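2,3-dihydroxy-2,3-dihydrophenylpropionate dehydrogenase (Pseudomonas sp. MC1, PDB 5XTF) catalyses the NAD(+)-dependent oxidation of naphthalene cis-dihydrodiol to 1,2-dihydroxynaphthalene, a step in the breakdown of aromatic hydrocarbons. Local coordinates at residues Q23-S33 with Y48-Q59; G34-F43 with P243-A254. One frame throughout, in Å; residues are numbered along the deposited sequence.

Interaction 1: residues Q23-S33 with Y48-Q59; sequences QQVVSITGAGS and YCVSALVRNEEQ
Cys-49, Tyr-48 and Val-26 give the most surface to this pairing of two parallel strands, 25-28 and 49-54, whose axes approach to 4.7 Å. Cys-49 is gripped through its backbone: its N donates to Gln-24 O and its O accepts from Val-26 N (2.9 Å). The alternation continues through Ser-51 N to Val-26 O, Ile-28 N to Ser-51 O and Leu-53 N to Ile-28 O. On the face shared with Val-25, Cys-49 CB meets Val-25 CG2 at 3.8 Å.

On the other face, Val-26 turns CG1 between its backbone N and carbonyl carbon (chi1 61°), which sets this methyl against both Tyr-48 CD2 and CG2 of Val-50, whose side chain runs alongside and points the same way. The Tyr-48 and Val-26 side chains cross at about a right angle, and ring atom CE2 of Tyr-48 touches Gln-24 CB at 3.5 Å; Tyr-48 OH meets a water at 2.6 Å. The ring also packs edge-to-face with Phe-43 of helix 34-46.

Ser-27 OG donates to Ser-51 OG (2.8 Å), and Ser-51 OG has a further partner in Thr-91 of helix 81-95, so these buried hydroxyls are joined in a chain. Beyond the strand, Ala-31 N bonds to Leu-53 O (3.1 Å) and ties the turn after the first strand to the end of the second. Gly-32 CA lies tight against Val-54 CG2 at 3.4 Å, closer than usual van der Waals contact. Gln-59 CG and CD pack against the same glycine, while Gln-59 OE1 accepts from Arg-55 N.

Ser-33 and Gln-59 are NAD(+)-binding residues. A parallel strand pair linked by helix 34-46, with the TGxxxGxG motif, Thr-29 to Gly-36, leading from the first strand into that helix, is the beta-alpha-beta unit of the SDR Rossmann fold.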
loop_
_atom_site.group_PDB
_atom_site.type_symbol
_atom_site.label_atom_id
_atom_site.label_comp_id
_atom_site.label_asym_id
_atom_site.label_seq_id
_atom_site.Cartn_x
_atom_site.Cartn_y
_atom_site.Cartn_z
ATOM N N GLN B 23 -26.269 11.783 23.925
ATOM C CA GLN B 23 -25.204 11.360 24.833
ATOM C C GLN B 23 -24.387 10.202 24.266
ATOM O O GLN B 23 -24.919 9.113 24.041
ATOM C CB GLN B 23 -25.797 10.954 26.170
ATOM C CG GLN B 23 -24.723 10.680 27.188
ATOM C CD GLN B 23 -23.716 11.822 27.250
ATOM O OE1 GLN B 23 -22.562 11.661 26.846
ATOM N NE2 GLN B 23 -24.151 12.986 27.756
ATOM N N GLN B 24 -23.091 10.427 24.055
ATOM C CA GLN B 24 -22.215 9.389 23.521
ATOM C C GLN B 24 -21.380 8.776 24.633
ATOM O O GLN B 24 -21.047 9.435 25.621
ATOM C CB GLN B 24 -21.282 9.922 22.430
ATOM C CG GLN B 24 -21.996 10.475 21.215
ATOM C CD GLN B 24 -22.816 9.430 20.506
ATOM O OE1 GLN B 24 -22.268 8.592 19.798
ATOM N NE2 GLN B 24 -24.138 9.470 20.690
ATOM N N VAL B 25 -21.032 7.501 24.441
ATOM C CA VAL B 25 -20.330 6.684 25.422
ATOM C C VAL B 25 -19.208 5.936 24.716
ATOM O O VAL B 25 -19.448 5.285 23.692
ATOM C CB VAL B 25 -21.284 5.685 26.099
ATOM C CG1 VAL B 25 -20.501 4.704 26.932
ATOM C CG2 VAL B 25 -22.333 6.423 26.925
ATOM N N VAL B 26 -17.996 6.008 25.266
ATOM C CA VAL B 26 -16.828 5.356 24.680
ATOM C C VAL B 26 -16.153 4.482 25.728
ATOM O O VAL B 26 -16.079 4.851 26.904
ATOM C CB VAL B 26 -15.821 6.375 24.106
ATOM C CG1 VAL B 26 -15.297 7.301 25.197
ATOM C CG2 VAL B 26 -14.663 5.659 23.407
ATOM N N SER B 27 -15.625 3.340 25.294
ATOM C CA SER B 27 -14.912 2.432 26.173
ATOM C C SER B 27 -13.509 2.172 25.633
ATOM O O SER B 27 -13.358 1.789 24.473
ATOM C CB SER B 27 -15.681 1.127 26.301
ATOM O OG SER B 27 -15.001 0.296 27.202
ATOM N N ILE B 28 -12.497 2.328 26.487
ATOM C CA ILE B 28 -11.090 2.425 26.088
ATOM C C ILE B 28 -10.269 1.380 26.848
ATOM O O ILE B 28 -10.214 1.430 28.078
ATOM C CB ILE B 28 -10.549 3.840 26.381
ATOM C CG1 ILE B 28 -11.459 4.897 25.743
ATOM C CG2 ILE B 28 -9.085 3.984 25.961
ATOM C CD1 ILE B 28 -11.211 6.328 26.206
ATOM N N THR B 29 -9.619 0.451 26.134
ATOM C CA THR B 29 -8.602 -0.398 26.766
ATOM C C THR B 29 -7.228 0.288 26.722
ATOM O O THR B 29 -7.018 1.280 26.017
ATOM C CB THR B 29 -8.485 -1.779 26.105
ATOM O OG1 THR B 29 -7.718 -1.669 24.894
ATOM C CG2 THR B 29 -9.846 -2.395 25.808
ATOM N N GLY B 30 -6.273 -0.268 27.464
ATOM C CA GLY B 30 -4.969 0.378 27.587
ATOM C C GLY B 30 -5.031 1.801 28.111
ATOM O O GLY B 30 -4.278 2.664 27.649
ATOM N N ALA B 31 -5.889 2.066 29.092
ATOM C CA ALA B 31 -6.274 3.437 29.428
ATOM C C ALA B 31 -5.487 4.064 30.581
ATOM O O ALA B 31 -5.715 5.237 30.899
ATOM C CB ALA B 31 -7.768 3.482 29.756
ATOM N N GLY B 32 -4.594 3.330 31.229
ATOM C CA GLY B 32 -3.885 3.838 32.382
ATOM C C GLY B 32 -2.546 4.474 32.107
ATOM O O GLY B 32 -1.896 4.939 33.047
ATOM N N SER B 33 -2.126 4.550 30.848
ATOM C CA SER B 33 -0.819 5.096 30.529
ATOM C C SER B 33 -0.829 5.570 29.086
ATOM O O SER B 33 -1.710 5.209 28.301
ATOM C CB SER B 33 0.270 4.046 30.716
ATOM O OG SER B 33 0.106 3.043 29.727
ATOM N N TYR B 48 -17.951 12.976 26.352
ATOM C CA TYR B 48 -18.359 11.575 26.387
ATOM C C TYR B 48 -18.477 11.068 27.816
ATOM O O TYR B 48 -17.768 11.515 28.721
ATOM C CB TYR B 48 -17.339 10.677 25.665
ATOM C CG TYR B 48 -17.379 10.676 24.149
ATOM C CD1 TYR B 48 -16.977 11.784 23.426
ATOM C CD2 TYR B 48 -17.788 9.549 23.445
ATOM C CE1 TYR B 48 -16.995 11.788 22.028
ATOM C CE2 TYR B 48 -17.808 9.539 22.045
ATOM C CZ TYR B 48 -17.407 10.664 21.345
ATOM O OH TYR B 48 -17.419 10.669 19.960
ATOM N N CYS B 49 -19.352 10.093 28.008
ATOM C CA CYS B 49 -19.213 9.198 29.144
ATOM C C CYS B 49 -18.160 8.166 28.778
ATOM O O CYS B 49 -18.185 7.617 27.669
ATOM C CB CYS B 49 -20.538 8.520 29.478
ATOM S SG CYS B 49 -21.911 9.658 29.774
ATOM N N VAL B 50 -17.218 7.924 29.685
ATOM C CA VAL B 50 -16.026 7.138 29.384
ATOM C C VAL B 50 -15.942 5.969 30.348
ATOM O O VAL B 50 -16.041 6.154 31.567
ATOM C CB VAL B 50 -14.747 7.995 29.463
ATOM C CG1 VAL B 50 -13.505 7.123 29.254
ATOM C CG2 VAL B 50 -14.813 9.123 28.440
ATOM N N SER B 51 -15.760 4.775 29.809
ATOM C CA SER B 51 -15.295 3.659 30.608
ATOM C C SER B 51 -13.910 3.251 30.137
ATOM O O SER B 51 -13.504 3.515 28.996
ATOM C CB SER B 51 -16.247 2.468 30.542
ATOM O OG SER B 51 -16.015 1.717 29.385
ATOM N N ALA B 52 -13.183 2.592 31.025
ATOM C CA ALA B 52 -11.748 2.454 30.839
ATOM C C ALA B 52 -11.279 1.162 31.479
ATOM O O ALA B 52 -11.647 0.861 32.619
ATOM C CB ALA B 52 -11.000 3.645 31.445
ATOM N N LEU B 53 -10.482 0.407 30.735
ATOM C CA LEU B 53 -9.847 -0.803 31.222
ATOM C C LEU B 53 -8.384 -0.503 31.490
ATOM O O LEU B 53 -7.677 0.007 30.614
ATOM C CB LEU B 53 -9.976 -1.939 30.216
ATOM C CG LEU B 53 -9.274 -3.222 30.652
ATOM C CD1 LEU B 53 -9.764 -3.652 32.014
ATOM C CD2 LEU B 53 -9.476 -4.339 29.621
ATOM N N VAL B 54 -7.934 -0.833 32.688
ATOM C CA VAL B 54 -6.635 -0.420 33.189
ATOM C C VAL B 54 -5.935 -1.636 33.787
ATOM O O VAL B 54 -6.597 -2.578 34.231
ATOM C CB VAL B 54 -6.832 0.712 34.209
ATOM C CG1 VAL B 54 -7.119 0.191 35.623
ATOM C CG2 VAL B 54 -5.693 1.573 34.177
ATOM N N ARG B 55 -4.588 -1.637 33.776
ATOM C CA ARG B 55 -3.843 -2.848 34.151
ATOM C C ARG B 55 -3.743 -3.070 35.654
ATOM O O ARG B 55 -3.646 -4.220 36.090
ATOM C CB ARG B 55 -2.399 -2.853 33.622
ATOM C CG ARG B 55 -2.206 -2.915 32.132
ATOM C CD ARG B 55 -1.385 -1.719 31.625
ATOM N NE ARG B 55 -2.109 -0.446 31.677
ATOM C CZ ARG B 55 -3.160 -0.159 30.922
ATOM N NH1 ARG B 55 -3.650 -1.027 30.063
ATOM N NH2 ARG B 55 -3.743 0.986 31.028
ATOM N N ASN B 56 -3.702 -2.018 36.465
ATOM C CA ASN B 56 -3.513 -2.242 37.888
ATOM C C ASN B 56 -4.155 -1.116 38.686
ATOM O O ASN B 56 -4.746 -0.177 38.143
ATOM C CB ASN B 56 -2.028 -2.398 38.217
ATOM C CG ASN B 56 -1.220 -1.190 37.820
ATOM O OD1 ASN B 56 -1.659 -0.051 37.984
ATOM N ND2 ASN B 56 -0.028 -1.429 37.290
ATOM N N GLU B 57 -3.998 -1.214 40.001
ATOM C CA GLU B 57 -4.724 -0.366 40.927
ATOM C C GLU B 57 -4.116 1.022 40.988
ATOM O O GLU B 57 -4.839 1.990 41.228
ATOM C CB GLU B 57 -4.745 -1.018 42.315
ATOM C CG GLU B 57 -5.184 -2.522 42.370
ATOM C CD GLU B 57 -4.460 -3.488 41.394
ATOM O OE1 GLU B 57 -5.147 -4.268 40.698
ATOM O OE2 GLU B 57 -3.209 -3.481 41.297
ATOM N N GLU B 58 -2.801 1.131 40.764
ATOM C CA GLU B 58 -2.152 2.435 40.733
ATOM C C GLU B 58 -2.693 3.279 39.595
ATOM O O GLU B 58 -2.919 4.488 39.750
ATOM C CB GLU B 58 -0.639 2.284 40.577
ATOM C CG GLU B 58 0.098 1.749 41.796
ATOM C CD GLU B 58 -0.207 0.304 42.086
ATOM O OE1 GLU B 58 -0.584 -0.007 43.232
ATOM O OE2 GLU B 58 -0.061 -0.548 41.185
ATOM N N GLN B 59 -2.875 2.656 38.433
ATOM C CA GLN B 59 -3.435 3.382 37.309
ATOM C C GLN B 59 -4.895 3.722 37.558
ATOM O O GLN B 59 -5.370 4.774 37.122
ATOM C CB GLN B 59 -3.267 2.557 36.038
ATOM C CG GLN B 59 -1.846 2.216 35.643
ATOM C CD GLN B 59 -1.815 1.348 34.410
ATOM O OE1 GLN B 59 -2.700 0.519 34.202
ATOM N NE2 GLN B 59 -0.810 1.544 33.573
HETATM O O HOH W 1 -19.678 10.540 18.630
#

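Interaction 2: residues G34-F43 with P243-A254; sequences GIGLELVRSF and PEDVVAPYLLLA
Ile-35 sits beside Pro-243 where helix 34-43 meets the 3-10 segment 243-245, and from there the helix runs past helix 248-254, the axes approaching to 10.4 Å at a signed crossing angle of -56°. No hydrogen bond joins the segments; the contact is made by side chains.

The Phe-43 ring receives Leu-251 CD2 squarely over one face, a CH-pi contact of 3.6 Å from CD2 to the ring centroid. At the edge of the same ring lie Ala-254 CB, 3.7 Å from Phe-43 CE2, and Tyr-250 O. Leu-39 straddles the next position: its CD1 stands over the Tyr-250 face, offset toward the rim, and its CD2 reaches both Tyr-250 CG and Val-247 CG1 (3.6 Å). Tyr-250 OH is hydrogen-bonded to Thr-157.

Near the start of helix 34-43, Ile-35 extends CD1 across Val-246 CG2 at 3.7 Å, its chain extended through CG1 (chi2 176°), while CG2 lies near the hydroxyl end of Tyr-250. Glu-38 lays CB on Val-247 CG1 and CG along the backbone of Glu-244; its carboxylate is drawn to Arg-41 in a salt bridge.

Val-246 also packs on Phe-261 of a neighbouring subunit. The contact thus joins the first helix, which carries the NAD(+)-binding Ile-35, to helix 248-254 of the SDR Rossmann fold.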
loop_
_atom_site.group_PDB
_atom_site.type_symbol
_atom_site.label_atom_id
_atom_site.label_comp_id
_atom_site.label_asym_id
_atom_site.label_seq_id
_atom_site.Cartn_x
_atom_site.Cartn_y
_atom_site.Cartn_z
ATOM N N GLY B 34 0.175 6.385 28.754
ATOM C CA GLY B 34 0.477 6.713 27.370
ATOM C C GLY B 34 -0.716 7.251 26.634
ATOM O O GLY B 34 -1.471 8.085 27.161
ATOM N N ILE B 35 -0.919 6.751 25.410
ATOM C CA ILE B 35 -1.975 7.291 24.556
ATOM C C ILE B 35 -3.352 7.042 25.167
ATOM O O ILE B 35 -4.245 7.895 25.092
ATOM C CB ILE B 35 -1.860 6.704 23.139
ATOM C CG1 ILE B 35 -0.614 7.247 22.436
ATOM C CG2 ILE B 35 -3.123 6.986 22.331
ATOM C CD1 ILE B 35 -0.381 6.631 21.058
ATOM N N GLY B 36 -3.543 5.886 25.796
ATOM C CA GLY B 36 -4.870 5.535 26.284
ATOM C C GLY B 36 -5.368 6.466 27.365
ATOM O O GLY B 36 -6.552 6.809 27.406
ATOM N N LEU B 37 -4.471 6.892 28.254
ATOM C CA LEU B 37 -4.845 7.859 29.281
ATOM C C LEU B 37 -5.234 9.197 28.655
ATOM O O LEU B 37 -6.184 9.854 29.099
ATOM C CB LEU B 37 -3.689 8.015 30.267
ATOM C CG LEU B 37 -3.646 9.131 31.310
ATOM C CD1 LEU B 37 -4.860 9.116 32.209
ATOM C CD2 LEU B 37 -2.386 8.936 32.137
ATOM N N GLU B 38 -4.540 9.595 27.589
ATOM C CA GLU B 38 -4.903 10.839 26.925
ATOM C C GLU B 38 -6.219 10.709 26.173
ATOM O O GLU B 38 -6.931 11.703 26.004
ATOM C CB GLU B 38 -3.787 11.276 25.987
ATOM C CG GLU B 38 -2.533 11.738 26.720
ATOM C CD GLU B 38 -2.802 12.868 27.732
ATOM O OE1 GLU B 38 -3.607 13.798 27.447
ATOM O OE2 GLU B 38 -2.194 12.817 28.820
ATOM N N LEU B 39 -6.565 9.504 25.729
ATOM C CA LEU B 39 -7.873 9.309 25.118
ATOM C C LEU B 39 -8.983 9.494 26.145
ATOM O O LEU B 39 -10.019 10.109 25.851
ATOM C CB LEU B 39 -7.945 7.925 24.471
ATOM C CG LEU B 39 -6.936 7.710 23.341
ATOM C CD1 LEU B 39 -7.103 6.324 22.710
ATOM C CD2 LEU B 39 -7.085 8.809 22.310
ATOM N N VAL B 40 -8.773 8.992 27.364
ATOM C CA VAL B 40 -9.716 9.250 28.450
ATOM C C VAL B 40 -9.892 10.745 28.655
ATOM O O VAL B 40 -11.013 11.268 28.644
ATOM C CB VAL B 40 -9.244 8.575 29.743
ATOM C CG1 VAL B 40 -10.093 9.084 30.931
ATOM C CG2 VAL B 40 -9.303 7.076 29.601
ATOM N N ARG B 41 -8.783 11.455 28.846
ATOM C CA ARG B 41 -8.865 12.888 29.070
ATOM C C ARG B 41 -9.487 13.596 27.876
ATOM O O ARG B 41 -10.276 14.532 28.044
ATOM C CB ARG B 41 -7.478 13.439 29.377
ATOM C CG ARG B 41 -6.891 12.850 30.639
ATOM C CD ARG B 41 -5.435 13.242 30.837
ATOM N NE ARG B 41 -4.899 12.662 32.065
ATOM C CZ ARG B 41 -3.605 12.554 32.352
ATOM N NH1 ARG B 41 -2.692 12.982 31.488
ATOM N NH2 ARG B 41 -3.218 12.004 33.503
ATOM N N SER B 42 -9.173 13.149 26.660
ATOM C CA SER B 42 -9.675 13.853 25.485
ATOM C C SER B 42 -11.162 13.608 25.272
ATOM O O SER B 42 -11.906 14.534 24.920
ATOM C CB SER B 42 -8.884 13.437 24.248
ATOM O OG SER B 42 -7.690 14.185 24.187
ATOM N N PHE B 43 -11.612 12.366 25.435
ATOM C CA PHE B 43 -13.019 12.081 25.195
ATOM C C PHE B 43 -13.879 12.645 26.319
ATOM O O PHE B 43 -14.976 13.170 26.072
ATOM C CB PHE B 43 -13.235 10.573 25.024
ATOM C CG PHE B 43 -12.963 10.067 23.620
ATOM C CD1 PHE B 43 -11.686 9.660 23.238
ATOM C CD2 PHE B 43 -13.985 9.994 22.680
ATOM C CE1 PHE B 43 -11.428 9.187 21.927
ATOM C CE2 PHE B 43 -13.729 9.516 21.368
ATOM C CZ PHE B 43 -12.450 9.123 21.002
ATOM N N PRO B 243 2.138 11.882 23.944
ATOM C CA PRO B 243 0.853 11.205 23.692
ATOM C C PRO B 243 -0.324 12.163 23.565
ATOM O O PRO B 243 -1.262 11.889 22.801
ATOM C CB PRO B 243 0.707 10.282 24.906
ATOM C CG PRO B 243 2.130 10.021 25.354
ATOM C CD PRO B 243 2.883 11.287 25.073
ATOM N N GLU B 244 -0.292 13.294 24.282
ATOM C CA GLU B 244 -1.354 14.292 24.191
ATOM C C GLU B 244 -1.509 14.841 22.781
ATOM O O GLU B 244 -2.565 15.389 22.454
ATOM C CB GLU B 244 -1.080 15.455 25.159
ATOM C CG GLU B 244 -0.265 16.612 24.541
ATOM C CD GLU B 244 0.203 17.659 25.556
ATOM O OE1 GLU B 244 0.645 17.271 26.660
ATOM O OE2 GLU B 244 0.135 18.875 25.244
ATOM N N ASP B 245 -0.484 14.713 21.946
ATOM C CA ASP B 245 -0.506 15.312 20.622
ATOM C C ASP B 245 -1.176 14.441 19.573
ATOM O O ASP B 245 -1.505 14.949 18.493
ATOM C CB ASP B 245 0.918 15.628 20.143
ATOM C CG ASP B 245 1.622 16.673 21.000
ATOM O OD1 ASP B 245 0.979 17.658 21.447
ATOM O OD2 ASP B 245 2.841 16.501 21.225
ATOM N N VAL B 246 -1.398 13.159 19.847
ATOM C CA VAL B 246 -1.773 12.234 18.788
ATOM C C VAL B 246 -3.228 11.771 18.910
ATOM O O VAL B 246 -3.632 10.831 18.219
ATOM C CB VAL B 246 -0.796 11.046 18.723
ATOM C CG1 VAL B 246 0.642 11.561 18.667
ATOM C CG2 VAL B 246 -0.983 10.105 19.906
ATOM N N VAL B 247 -4.047 12.444 19.724
ATOM C CA VAL B 247 -5.393 11.944 20.001
ATOM C C VAL B 247 -6.457 12.424 19.018
ATOM O O VAL B 247 -7.514 11.783 18.913
ATOM C CB VAL B 247 -5.840 12.326 21.424
ATOM C CG1 VAL B 247 -4.910 11.698 22.457
ATOM C CG2 VAL B 247 -5.895 13.842 21.576
ATOM N N ALA B 248 -6.235 13.539 18.318
ATOM C CA ALA B 248 -7.272 14.059 17.430
ATOM C C ALA B 248 -7.805 13.031 16.432
ATOM O O ALA B 248 -9.033 12.979 16.256
ATOM C CB ALA B 248 -6.770 15.318 16.702
ATOM N N PRO B 249 -6.984 12.192 15.766
ATOM C CA PRO B 249 -7.570 11.214 14.828
ATOM C C PRO B 249 -8.566 10.271 15.480
ATOM O O PRO B 249 -9.565 9.899 14.843
ATOM C CB PRO B 249 -6.345 10.446 14.292
ATOM C CG PRO B 249 -5.184 11.373 14.505
ATOM C CD PRO B 249 -5.511 12.134 15.765
ATOM N N TYR B 250 -8.327 9.872 16.735
ATOM C CA TYR B 250 -9.293 9.019 17.419
ATOM C C TYR B 250 -10.636 9.723 17.561
ATOM O O TYR B 250 -11.684 9.129 17.294
ATOM C CB TYR B 250 -8.772 8.613 18.792
ATOM C CG TYR B 250 -7.570 7.703 18.795
ATOM C CD1 TYR B 250 -7.710 6.331 18.949
ATOM C CD2 TYR B 250 -6.296 8.226 18.704
ATOM C CE1 TYR B 250 -6.615 5.511 18.995
ATOM C CE2 TYR B 250 -5.196 7.425 18.748
ATOM C CZ TYR B 250 -5.350 6.066 18.887
ATOM O OH TYR B 250 -4.215 5.274 18.927
ATOM N N LEU B 251 -10.616 10.998 17.953
ATOM C CA LEU B 251 -11.855 11.748 18.131
ATOM C C LEU B 251 -12.625 11.862 16.825
ATOM O O LEU B 251 -13.845 11.677 16.799
ATOM C CB LEU B 251 -11.543 13.135 18.677
ATOM C CG LEU B 251 -11.101 13.230 20.127
ATOM C CD1 LEU B 251 -10.601 14.652 20.363
ATOM C CD2 LEU B 251 -12.276 12.907 21.050
ATOM N N LEU B 252 -11.925 12.198 15.734
ATOM C CA LEU B 252 -12.543 12.225 14.412
ATOM C C LEU B 252 -13.179 10.879 14.069
ATOM O O LEU B 252 -14.328 10.819 13.613
ATOM C CB LEU B 252 -11.489 12.595 13.361
ATOM C CG LEU B 252 -11.775 13.026 11.912
ATOM C CD1 LEU B 252 -10.485 12.880 11.115
ATOM C CD2 LEU B 252 -12.883 12.266 11.213
ATOM N N LEU B 253 -12.430 9.787 14.259
ATOM C CA LEU B 253 -12.912 8.466 13.844
ATOM C C LEU B 253 -14.086 7.971 14.689
ATOM O O LEU B 253 -14.898 7.172 14.206
ATOM C CB LEU B 253 -11.770 7.444 13.886
ATOM C CG LEU B 253 -10.613 7.596 12.890
ATOM C CD1 LEU B 253 -9.507 6.570 13.195
ATOM C CD2 LEU B 253 -11.081 7.455 11.455
ATOM N N ALA B 254 -14.194 8.404 15.940
ATOM C CA ALA B 254 -15.331 8.009 16.774
ATOM C C ALA B 254 -16.550 8.914 16.608
ATOM O O ALA B 254 -17.671 8.478 16.887
ATOM C CB ALA B 254 -14.923 7.981 18.250
#

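How the interactions relate
Both interactions share the first beta-alpha-beta unit: interaction 1 pairs its two strands, and interaction 2 covers its connecting helix 34-46. Interaction 1 is the more fully buried, held by backbone bonds and a pair of serine hydroxyls; interaction 2 is partly buried and depends on aliphatic-aromatic packing, its Glu-38 to Arg-41 salt bridge lying within one helix. They meet at the helix: Ile-28 CD1 of interaction 1 packs on Val-40, and Tyr-48 N probably bonds to Phe-43 O, where the helix leads back toward the second strand. Their NAD(+)-binding residues, Ser-33 and Gln-59 in one and Ile-35 in the other, gather around the glycine-rich turn from which the helix starts.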